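Hemoglobin subunit alpha (Isurus oxyrinchus, PDB 3MKB) probably binds and transports oxygen at its heme, as the alpha chain of a four-chain haemoglobin of the globin family. Local coordinates at residues C104-V107 with T108-T111; G11-A14 with K15-S19. One frame throughout, in Å; residues are numbered along the deposited sequence.

Interaction 1 (C104-V107 with T108-T111)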
ATOM      1  N   CYS A 104     -13.899   0.395   1.568  1.00 26.19           N
ATOM      2  CA  CYS A 104     -15.137   1.062   1.191  1.00 26.85           C
ATOM      3  C   CYS A 104     -16.384   0.168   1.408  1.00 26.10           C
ATOM      4  O   CYS A 104     -17.385   0.679   1.796  1.00 25.77           O
ATOM      5  CB  CYS A 104     -15.096   1.544  -0.283  1.00 25.66           C
ATOM      6  SG  CYS A 104     -13.942   2.873  -0.437  1.00 28.24           S
ATOM      7  N   ILE A 105     -16.283  -1.148   1.205  1.00 26.41           N
ATOM      8  CA  ILE A 105     -17.399  -2.027   1.544  1.00 25.00           C
ATOM      9  C   ILE A 105     -17.598  -2.060   3.050  1.00 25.87           C
ATOM     10  O   ILE A 105     -18.742  -2.019   3.542  1.00 27.52           O
ATOM     11  CB  ILE A 105     -17.176  -3.510   1.008  1.00 27.30           C
ATOM     12  CG1 ILE A 105     -17.310  -3.553  -0.521  1.00 25.20           C
ATOM     13  CG2 ILE A 105     -18.285  -4.442   1.585  1.00 24.43           C
ATOM     14  CD1 ILE A 105     -16.862  -4.871  -1.179  1.00 26.04           C
ATOM     15  N   LEU A 106     -16.498  -2.114   3.797  1.00 28.61           N
ATOM     16  CA  LEU A 106     -16.590  -2.204   5.260  1.00 28.55           C
ATOM     17  C   LEU A 106     -17.222  -0.921   5.786  1.00 28.92           C
ATOM     18  O   LEU A 106     -18.079  -0.966   6.662  1.00 29.62           O
ATOM     19  CB  LEU A 106     -15.221  -2.378   5.879  1.00 28.49           C
ATOM     20  CG  LEU A 106     -14.587  -3.770   5.593  1.00 30.60           C
ATOM     21  CD1 LEU A 106     -13.191  -3.723   6.168  1.00 27.03           C
ATOM     22  CD2 LEU A 106     -15.424  -4.922   6.233  1.00 28.95           C
ATOM     23  N   VAL A 107     -16.742   0.229   5.303  1.00 27.87           N
ATOM     24  CA  VAL A 107     -17.361   1.502   5.727  1.00 27.34           C
ATOM     25  C   VAL A 107     -18.863   1.613   5.419  1.00 26.01           C
ATOM     26  O   VAL A 107     -19.650   2.110   6.219  1.00 26.54           O
ATOM     27  CB  VAL A 107     -16.580   2.702   5.188  1.00 27.78           C
ATOM     28  CG1 VAL A 107     -17.444   4.037   5.340  1.00 28.16           C
ATOM     29  CG2 VAL A 107     -15.201   2.718   5.842  1.00 23.63           C
ATOM     30  N   THR A 108     -19.274   1.165   4.245  1.00 26.47           N
ATOM     31  CA  THR A 108     -20.691   1.059   3.898  1.00 26.18           C
ATOM     32  C   THR A 108     -21.436   0.224   4.928  1.00 26.09           C
ATOM     33  O   THR A 108     -22.563   0.575   5.322  1.00 25.71           O
ATOM     34  CB  THR A 108     -20.887   0.442   2.469  1.00 25.67           C
ATOM     35  OG1 THR A 108     -20.245   1.268   1.499  1.00 26.29           O
ATOM     36  CG2 THR A 108     -22.365   0.182   2.101  1.00 27.33           C
ATOM     37  N   LEU A 109     -20.875  -0.917   5.364  1.00 27.59           N
ATOM     38  CA  LEU A 109     -21.660  -1.756   6.315  1.00 25.66           C
ATOM     39  C   LEU A 109     -21.793  -1.026   7.644  1.00 27.88           C
ATOM     40  O   LEU A 109     -22.854  -1.077   8.305  1.00 26.15           O
ATOM     41  CB  LEU A 109     -20.981  -3.120   6.527  1.00 26.27           C
ATOM     42  CG  LEU A 109     -20.878  -3.955   5.221  1.00 27.13           C
ATOM     43  CD1 LEU A 109     -19.824  -5.151   5.399  1.00 30.69           C
ATOM     44  CD2 LEU A 109     -22.262  -4.493   4.853  1.00 29.78           C
ATOM     45  N   ALA A 110     -20.710  -0.327   8.018  1.00 26.91           N
ATOM     46  CA  ALA A 110     -20.674   0.394   9.269  1.00 27.77           C
ATOM     47  C   ALA A 110     -21.734   1.460   9.260  1.00 28.90           C
ATOM     48  O   ALA A 110     -22.268   1.796  10.315  1.00 29.09           O
ATOM     49  CB  ALA A 110     -19.285   1.043   9.480  1.00 25.61           C
ATOM     50  N   THR A 111     -22.043   2.038   8.100  1.00 30.54           N
ATOM     51  CA  THR A 111     -23.036   3.122   8.102  1.00 30.68           C
ATOM     52  C   THR A 111     -24.431   2.546   8.162  1.00 32.46           C
ATOM     53  O   THR A 111     -25.369   3.241   8.501  1.00 33.04           O
ATOM     54  CB  THR A 111     -22.988   4.004   6.851  1.00 31.15           C
ATOM     55  OG1 THR A 111     -23.489   3.273   5.728  1.00 35.69           O
ATOM     56  CG2 THR A 111     -21.548   4.586   6.596  1.00 27.66           C
TER
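C104 to T111 form two continuous turns of alpha helix, with the backbone N-H groups of T108, L109, A110 and T111 bonded four residues back to the carbonyls of C104, I105, L106 and V107, as the 3.0 Å from A110 N to L106 O exemplifies. The C104 carbonyl carries a second donor. T108 sets its hydroxyl beside its own backbone N and opposite its carbonyl carbon (chi1 -60°), which lets OG1 reach back to C104 O at 2.9 Å while T108 N bonds the same oxygen at 3.1 Å. These two donors come from opposite faces of the carbonyl plane, so one buried acceptor is gripped twice. T111 repeats the theme one turn on, but over three residues: OG1 donates to T108 O at 2.9 Å, and CG2 lies 3.1 Å from V107 O. Both threonine hydroxyls also have weak bonds to helix 21-35, T108 to R31 and T111 to E27. With a valine in place of T111 the hydroxyl is gone, and T108 O would probably be left with just the weak bond from T111 N while E27 loses a weak partner. On another side of the helix the contact is apolar: I105 and L109 run side by side and point the same way, I105 CG2 lying 4.2 Å from L109 CD1, with L106 CD2 flanking that methyl at 4.5 Å. The I105 side chain is also about 5 Å from the heme, whereas V107 packs on F117 and A110 and T111 on A105, both of the beta subunit. One helix thus serves the heme pocket and a subunit interface, as the G helix of the globin fold does in vertebrate haemoglobins.

Interaction 2 (G11-A14 with K15-S19)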
ATOM      1  N   GLY A  11     -22.086 -15.429   7.179  1.00 37.61           N
ATOM      2  CA  GLY A  11     -23.420 -15.915   6.777  1.00 36.89           C
ATOM      3  C   GLY A  11     -24.514 -14.873   6.981  1.00 37.20           C
ATOM      4  O   GLY A  11     -25.276 -14.542   6.051  1.00 35.79           O
ATOM      5  N   ALA A  12     -24.597 -14.342   8.205  1.00 37.09           N
ATOM      6  CA  ALA A  12     -25.604 -13.314   8.492  1.00 36.69           C
ATOM      7  C   ALA A  12     -25.393 -12.057   7.635  1.00 36.29           C
ATOM      8  O   ALA A  12     -26.356 -11.556   7.067  1.00 35.91           O
ATOM      9  CB  ALA A  12     -25.629 -12.962  10.034  1.00 37.29           C
ATOM     10  N   ILE A  13     -24.151 -11.533   7.588  1.00 37.40           N
ATOM     11  CA  ILE A  13     -23.800 -10.409   6.679  1.00 37.27           C
ATOM     12  C   ILE A  13     -24.175 -10.703   5.204  1.00 37.17           C
ATOM     13  O   ILE A  13     -24.767  -9.840   4.540  1.00 36.70           O
ATOM     14  CB  ILE A  13     -22.298  -9.943   6.793  1.00 36.91           C
ATOM     15  CG1 ILE A  13     -21.900  -9.536   8.229  1.00 38.40           C
ATOM     16  CG2 ILE A  13     -21.938  -8.797   5.781  1.00 38.42           C
ATOM     17  CD1 ILE A  13     -22.471  -8.280   8.741  1.00 40.63           C
ATOM     18  N   ALA A  14     -23.803 -11.887   4.695  1.00 36.09           N
ATOM     19  CA  ALA A  14     -24.153 -12.294   3.311  1.00 37.03           C
ATOM     20  C   ALA A  14     -25.647 -12.209   3.026  1.00 36.99           C
ATOM     21  O   ALA A  14     -26.082 -11.727   1.979  1.00 36.77           O
ATOM     22  CB  ALA A  14     -23.651 -13.737   3.020  1.00 36.84           C
ATOM     23  N   LYS A  15     -26.450 -12.651   3.985  1.00 37.86           N
ATOM     24  CA  LYS A  15     -27.889 -12.599   3.830  1.00 38.24           C
ATOM     25  C   LYS A  15     -28.388 -11.159   3.766  1.00 38.26           C
ATOM     26  O   LYS A  15     -29.306 -10.859   3.015  1.00 37.88           O
ATOM     27  CB  LYS A  15     -28.591 -13.422   4.925  1.00 39.82           C
ATOM     28  CG  LYS A  15     -28.643 -14.964   4.673  1.00 41.20           C
ATOM     29  CD  LYS A  15     -27.499 -15.583   3.795  1.00 46.78           C
ATOM     30  CE  LYS A  15     -27.881 -15.584   2.297  1.00 51.10           C
ATOM     31  NZ  LYS A  15     -26.740 -15.445   1.320  1.00 52.70           N
ATOM     32  N   ILE A  16     -27.771 -10.254   4.516  1.00 36.93           N
ATOM     33  CA  ILE A  16     -28.251  -8.889   4.454  1.00 37.47           C
ATOM     34  C   ILE A  16     -27.816  -8.204   3.158  1.00 36.48           C
ATOM     35  O   ILE A  16     -28.615  -7.449   2.580  1.00 37.10           O
ATOM     36  CB  ILE A  16     -28.079  -8.039   5.797  1.00 38.58           C
ATOM     37  CG1 ILE A  16     -26.981  -6.985   5.750  1.00 40.56           C
ATOM     38  CG2 ILE A  16     -28.000  -8.887   7.045  1.00 38.19           C
ATOM     39  CD1 ILE A  16     -27.594  -5.630   5.608  1.00 43.50           C
ATOM     40  N   LEU A  17     -26.578  -8.456   2.715  1.00 35.75           N
ATOM     41  CA  LEU A  17     -26.080  -7.952   1.415  1.00 35.17           C
ATOM     42  C   LEU A  17     -26.981  -8.433   0.257  1.00 35.35           C
ATOM     43  O   LEU A  17     -27.316  -7.649  -0.673  1.00 35.03           O
ATOM     44  CB  LEU A  17     -24.637  -8.427   1.168  1.00 35.46           C
ATOM     45  CG  LEU A  17     -23.544  -7.706   1.969  1.00 35.92           C
ATOM     46  CD1 LEU A  17     -22.207  -8.432   1.780  1.00 39.01           C
ATOM     47  CD2 LEU A  17     -23.440  -6.230   1.527  1.00 37.16           C
ATOM     48  N   ALA A  18     -27.352  -9.711   0.326  1.00 34.48           N
ATOM     49  CA  ALA A  18     -28.176 -10.359  -0.721  1.00 35.32           C
ATOM     50  C   ALA A  18     -29.496  -9.654  -0.955  1.00 34.85           C
ATOM     51  O   ALA A  18     -30.007  -9.650  -2.070  1.00 35.41           O
ATOM     52  CB  ALA A  18     -28.410 -11.782  -0.375  1.00 33.99           C
ATOM     53  N   SER A  19     -30.066  -9.072   0.099  1.00 36.03           N
ATOM     54  CA  SER A  19     -31.322  -8.330  -0.051  1.00 37.40           C
ATOM     55  C   SER A  19     -31.235  -7.081  -0.879  1.00 36.78           C
ATOM     56  O   SER A  19     -32.245  -6.646  -1.431  1.00 38.51           O
ATOM     57  CB  SER A  19     -31.848  -7.916   1.308  1.00 36.55           C
ATOM     58  OG  SER A  19     -32.243  -9.060   2.035  1.00 43.72           O
TER
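I13 and L17, one turn apart, meet through methyls: I13 CG2 lies 4.0 Å from L17 CD1, the two side chains crossing at a slant. The backbone bond between the same residues is short and straight, L17 N to I13 O at 2.9 Å with an N-H...O angle of 172°, and fixes the spacing of the pair. K15 N bonds G11 O at 3.0 Å, and the aliphatic part of that lysine folds over the same carbonyl, CD approaching G11 O to 3.3 Å. The K15 chain is bent at three torsions, chi2 at 27° being about midway between eclipsed and staggered, which curls NZ back to 3.9 Å from A14 CB. I16 places CG2 3.1 Å from A12 O with chi1 at 107°, away from any staggered position, which suggests a strained side chain. A18 N continues the i to i-4 series, bonding A14 O at 2.9 Å. Further out, L17 packs on I63 and V67 of helix 53-70 and on Y24 of helix 21-35, while I13 rests on T120 and V124 of helix 118-135. The chemistry is therefore that of an amphipathic helix: main-chain amides supply the hydrogen bonds, I13 and L17 turn methyls into the globin core, and K15, at the border, lays its aliphatic chain along the helix while its ammonium makes a long, weak ion pair with E71.

How the interactions relate
From the N terminus, interaction 2 comes first, on helix 4-19, and is complete before interaction 1 begins on helix 97-112; the two run in series, neither nested nor crossing. Each spans adjoining turns of one helix, so neither closes a loop. About 80 residues separate them along the chain, yet their centres lie about 14 Å apart and their side chains touch: L109 CD2 is 3.9 Å from L17 CD2, and L109 CD1 is 4.2 Å from I13 CG2. L109 thereby joins the first helix to helix 97-112. Both contacts also meet helices 21-35 and 118-135, while interaction 2 adds helix 53-70 and interaction 1 the beta subunit.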